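Local coordinates for glycerol uptake operon antiterminator regulatory protein (Listeria monocytogenes str. 4b, PDB 3KTS) that probably regulates expression of a glycerol uptake operon by antitermination, in response to glycerol 3-phosphate, at residues K48-D62 and L77-R90. Numbering follows the deposited sequence.
Sequences KYAQAGGKKVLLHAD and LCTEICPDGIISTR
Asp84 meets strand 56-60 through every atom of its side chain. Its CB lies against the backbone of Val57, near both O and N. With CG anti to the carbonyl carbon (chi1 -60°), the carboxylate carbon packs on CB and CG of Lys56. Of the two oxygens, OD1 faces the Lys56 chain and forms a long salt bridge with NZ, weak as a hydrogen bond. Asp84 OD2 accepts twice, from Val57 N at 2.9 Å and from Gln51 NE2 at 3.0 Å, the two donors arriving from opposite faces of the carboxylate plane. The Gln51 amide stands almost perpendicular to that plane (88°), and its NE2 also donates to Cys82 O, so one amide joins helix 43-52 to the turn leading into strand 85-88.

Beyond this turn the strands run parallel, 24° apart, as neighbours in the TIM-type barrel; Leu59 makes two bonds to the same neighbouring strand: its N donates to Gly85 O (2.9 Å) and its O accepts from Ile87 N (2.8 Å). On the helix-facing side, Leu59 CB covers Pro83 CG, while its CD2 meets Leu77 CD2 at 3.9 Å. On the other face, Ile87 CB sits over the His60 ring, 4.1 Å from its centroid, a CH-pi contact. At the C-terminal strand ends, Asp62 OD1 accepts from Thr89 N (2.7 Å) and OD2 from Ser88 OG (2.9 Å), both on syn sides; Asn69 also bonds OD2.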
# COMPACT_ATOMS: atom_id res chain seq x y z
N LYS A 48 11.49 -1.80 12.64
CA LYS A 48 12.16 -0.86 13.55
C LYS A 48 13.41 -0.25 12.94
O LYS A 48 13.72 0.90 13.21
CB LYS A 48 12.45 -1.50 14.91
CG LYS A 48 11.20 -1.88 15.72
CD LYS A 48 10.27 -0.69 15.95
CE LYS A 48 8.81 -1.12 16.03
NZ LYS A 48 8.49 -1.81 17.30
N TYR A 49 14.10 -1.02 12.09
CA TYR A 49 15.28 -0.52 11.38
C TYR A 49 14.92 0.48 10.29
O TYR A 49 15.69 1.39 9.99
CB TYR A 49 16.12 -1.66 10.80
CG TYR A 49 17.47 -1.21 10.27
CD1 TYR A 49 18.50 -0.86 11.14
CD2 TYR A 49 17.70 -1.11 8.90
CE1 TYR A 49 19.73 -0.43 10.66
CE2 TYR A 49 18.93 -0.69 8.41
CZ TYR A 49 19.94 -0.35 9.30
OH TYR A 49 21.16 0.07 8.82
N ALA A 50 13.74 0.31 9.69
CA ALA A 50 13.27 1.23 8.67
C ALA A 50 12.72 2.50 9.31
O ALA A 50 12.87 3.59 8.77
CB ALA A 50 12.23 0.58 7.80
N GLN A 51 12.10 2.35 10.48
CA GLN A 51 11.60 3.49 11.25
C GLN A 51 12.72 4.27 11.94
O GLN A 51 12.56 5.45 12.25
CB GLN A 51 10.55 3.04 12.26
CG GLN A 51 9.22 2.67 11.64
CD GLN A 51 8.33 1.88 12.58
OE1 GLN A 51 8.81 1.05 13.37
NE2 GLN A 51 7.03 2.12 12.51
N ALA A 52 13.86 3.61 12.16
CA ALA A 52 15.06 4.26 12.69
C ALA A 52 15.70 5.21 11.67
O ALA A 52 16.38 6.17 12.04
CB ALA A 52 16.07 3.23 13.17
N GLY A 53 15.47 4.94 10.39
CA GLY A 53 15.98 5.78 9.30
C GLY A 53 15.00 6.83 8.83
O GLY A 53 15.10 7.33 7.71
N GLY A 54 14.03 7.16 9.69
CA GLY A 54 13.02 8.18 9.41
C GLY A 54 12.00 7.82 8.34
O GLY A 54 11.31 8.70 7.81
N LYS A 55 11.90 6.53 8.03
CA LYS A 55 10.98 6.04 7.01
C LYS A 55 9.76 5.40 7.64
O LYS A 55 9.88 4.55 8.52
CB LYS A 55 11.67 5.04 6.07
CG LYS A 55 12.90 5.57 5.33
CD LYS A 55 12.57 6.84 4.58
CE LYS A 55 13.81 7.59 4.16
NZ LYS A 55 14.43 6.97 2.96
N LYS A 56 8.59 5.82 7.18
CA LYS A 56 7.33 5.23 7.64
C LYS A 56 6.93 4.03 6.77
O LYS A 56 7.02 4.09 5.54
CB LYS A 56 6.24 6.30 7.69
CG LYS A 56 6.36 7.25 8.87
CD LYS A 56 5.44 8.46 8.73
CE LYS A 56 5.20 9.15 10.06
NZ LYS A 56 4.08 8.52 10.82
N VAL A 57 6.51 2.95 7.41
CA VAL A 57 6.32 1.66 6.72
C VAL A 57 4.85 1.28 6.49
O VAL A 57 4.03 1.27 7.41
CB VAL A 57 7.06 0.51 7.45
CG1 VAL A 57 6.87 -0.82 6.72
CG2 VAL A 57 8.53 0.81 7.55
N LEU A 58 4.54 0.98 5.23
CA LEU A 58 3.29 0.34 4.85
C LEU A 58 3.59 -1.14 4.59
O LEU A 58 4.32 -1.48 3.66
CB LEU A 58 2.69 1.02 3.62
CG LEU A 58 2.49 2.54 3.75
CD1 LEU A 58 2.29 3.22 2.39
CD2 LEU A 58 1.36 2.88 4.71
N LEU A 59 3.03 -2.01 5.43
CA LEU A 59 3.36 -3.44 5.39
C LEU A 59 2.25 -4.31 4.79
O LEU A 59 1.11 -4.28 5.23
CB LEU A 59 3.73 -3.95 6.79
CG LEU A 59 3.92 -5.46 6.95
CD1 LEU A 59 5.11 -5.97 6.12
CD2 LEU A 59 4.08 -5.87 8.41
N HIS A 60 2.63 -5.11 3.79
CA HIS A 60 1.72 -6.10 3.22
C HIS A 60 1.46 -7.25 4.18
O HIS A 60 2.30 -8.14 4.35
CB HIS A 60 2.26 -6.62 1.90
CG HIS A 60 1.90 -5.76 0.74
ND1 HIS A 60 0.71 -5.90 0.05
CD2 HIS A 60 2.55 -4.72 0.16
CE1 HIS A 60 0.65 -4.99 -0.90
NE2 HIS A 60 1.75 -4.27 -0.86
N ALA A 61 0.29 -7.21 4.80
CA ALA A 61 -0.15 -8.21 5.77
C ALA A 61 -0.30 -9.60 5.15
O ALA A 61 -0.11 -10.61 5.82
CB ALA A 61 -1.45 -7.77 6.38
N ASP A 62 -0.62 -9.63 3.86
CA ASP A 62 -0.85 -10.87 3.14
C ASP A 62 0.44 -11.56 2.70
O ASP A 62 0.44 -12.76 2.42
CB ASP A 62 -1.76 -10.62 1.94
CG ASP A 62 -3.13 -10.10 2.34
OD1 ASP A 62 -3.79 -9.47 1.49
OD2 ASP A 62 -3.54 -10.33 3.50
N LEU A 77 0.54 -7.70 14.23
CA LEU A 77 1.12 -6.63 13.43
C LEU A 77 0.92 -5.28 14.07
O LEU A 77 1.79 -4.42 13.98
CB LEU A 77 0.54 -6.62 12.02
CG LEU A 77 0.79 -7.83 11.12
CD1 LEU A 77 0.23 -7.56 9.75
CD2 LEU A 77 2.28 -8.17 11.04
N CYS A 78 -0.22 -5.11 14.74
CA CYS A 78 -0.59 -3.82 15.32
C CYS A 78 -0.03 -3.59 16.72
O CYS A 78 0.33 -2.47 17.07
CB CYS A 78 -2.11 -3.70 15.37
SG CYS A 78 -2.90 -3.66 13.75
N THR A 79 0.05 -4.66 17.51
CA THR A 79 0.52 -4.57 18.89
C THR A 79 2.02 -4.84 19.05
O THR A 79 2.67 -4.24 19.90
CB THR A 79 -0.27 -5.49 19.86
OG1 THR A 79 -0.13 -6.86 19.46
CG2 THR A 79 -1.76 -5.12 19.90
N GLU A 80 2.57 -5.74 18.23
CA GLU A 80 3.97 -6.15 18.40
C GLU A 80 4.94 -5.84 17.28
O GLU A 80 6.15 -5.85 17.50
CB GLU A 80 4.06 -7.64 18.79
CG GLU A 80 3.85 -7.89 20.28
CD GLU A 80 4.88 -8.85 20.87
OE1 GLU A 80 5.04 -8.86 22.11
OE2 GLU A 80 5.54 -9.60 20.11
N ILE A 81 4.45 -5.57 16.07
CA ILE A 81 5.36 -5.19 14.97
C ILE A 81 5.31 -3.69 14.71
O ILE A 81 6.36 -3.04 14.62
CB ILE A 81 5.15 -6.08 13.69
CG1 ILE A 81 6.21 -7.17 13.61
CG2 ILE A 81 5.34 -5.29 12.41
CD1 ILE A 81 6.37 -8.04 14.82
N CYS A 82 4.09 -3.16 14.64
CA CYS A 82 3.80 -1.73 14.49
C CYS A 82 4.43 -1.04 13.27
O CYS A 82 5.35 -0.23 13.44
CB CYS A 82 4.16 -0.96 15.77
SG CYS A 82 3.60 -1.77 17.27
N PRO A 83 3.95 -1.36 12.05
CA PRO A 83 4.29 -0.45 10.97
C PRO A 83 3.43 0.80 11.07
O PRO A 83 2.65 0.94 12.00
CB PRO A 83 3.94 -1.25 9.72
CG PRO A 83 2.86 -2.17 10.16
CD PRO A 83 3.17 -2.51 11.58
N ASP A 84 3.57 1.71 10.11
CA ASP A 84 2.78 2.93 10.14
C ASP A 84 1.43 2.74 9.44
O ASP A 84 0.52 3.56 9.59
CB ASP A 84 3.58 4.07 9.55
CG ASP A 84 4.86 4.33 10.34
OD1 ASP A 84 4.88 5.27 11.15
OD2 ASP A 84 5.83 3.56 10.17
N GLY A 85 1.33 1.65 8.68
CA GLY A 85 0.09 1.25 8.02
C GLY A 85 0.17 -0.18 7.55
O GLY A 85 1.26 -0.73 7.41
N ILE A 86 -0.99 -0.81 7.33
CA ILE A 86 -1.03 -2.17 6.77
C ILE A 86 -1.83 -2.25 5.46
O ILE A 86 -2.76 -1.48 5.22
CB ILE A 86 -1.55 -3.26 7.77
CG1 ILE A 86 -3.07 -3.24 7.89
CG2 ILE A 86 -0.87 -3.14 9.13
CD1 ILE A 86 -3.70 -4.63 7.98
N ILE A 87 -1.42 -3.18 4.60
CA ILE A 87 -2.11 -3.40 3.35
C ILE A 87 -2.56 -4.84 3.31
O ILE A 87 -1.75 -5.75 3.49
CB ILE A 87 -1.23 -3.10 2.12
CG1 ILE A 87 -0.75 -1.65 2.16
CG2 ILE A 87 -1.99 -3.39 0.82
CD1 ILE A 87 0.43 -1.36 1.26
N SER A 88 -3.86 -5.03 3.11
CA SER A 88 -4.41 -6.36 2.94
C SER A 88 -5.48 -6.38 1.86
O SER A 88 -6.07 -5.36 1.50
CB SER A 88 -4.98 -6.87 4.25
OG SER A 88 -5.47 -8.19 4.09
N THR A 89 -5.72 -7.57 1.34
CA THR A 89 -6.72 -7.78 0.31
C THR A 89 -7.97 -8.34 0.99
O THR A 89 -9.08 -8.27 0.45
CB THR A 89 -6.15 -8.70 -0.79
OG1 THR A 89 -6.54 -8.23 -2.08
CG2 THR A 89 -6.55 -10.16 -0.58
N ARG A 90 -7.76 -8.84 2.21
CA ARG A 90 -8.79 -9.42 3.04
C ARG A 90 -9.56 -8.31 3.74
O ARG A 90 -8.95 -7.36 4.25
CB ARG A 90 -8.11 -10.30 4.10
CG ARG A 90 -8.80 -11.61 4.40
CD ARG A 90 -8.58 -11.99 5.85
NE ARG A 90 -8.70 -13.43 6.07
CZ ARG A 90 -9.16 -13.98 7.19
NH1 ARG A 90 -9.22 -15.31 7.29
NH2 ARG A 90 -9.58 -13.22 8.19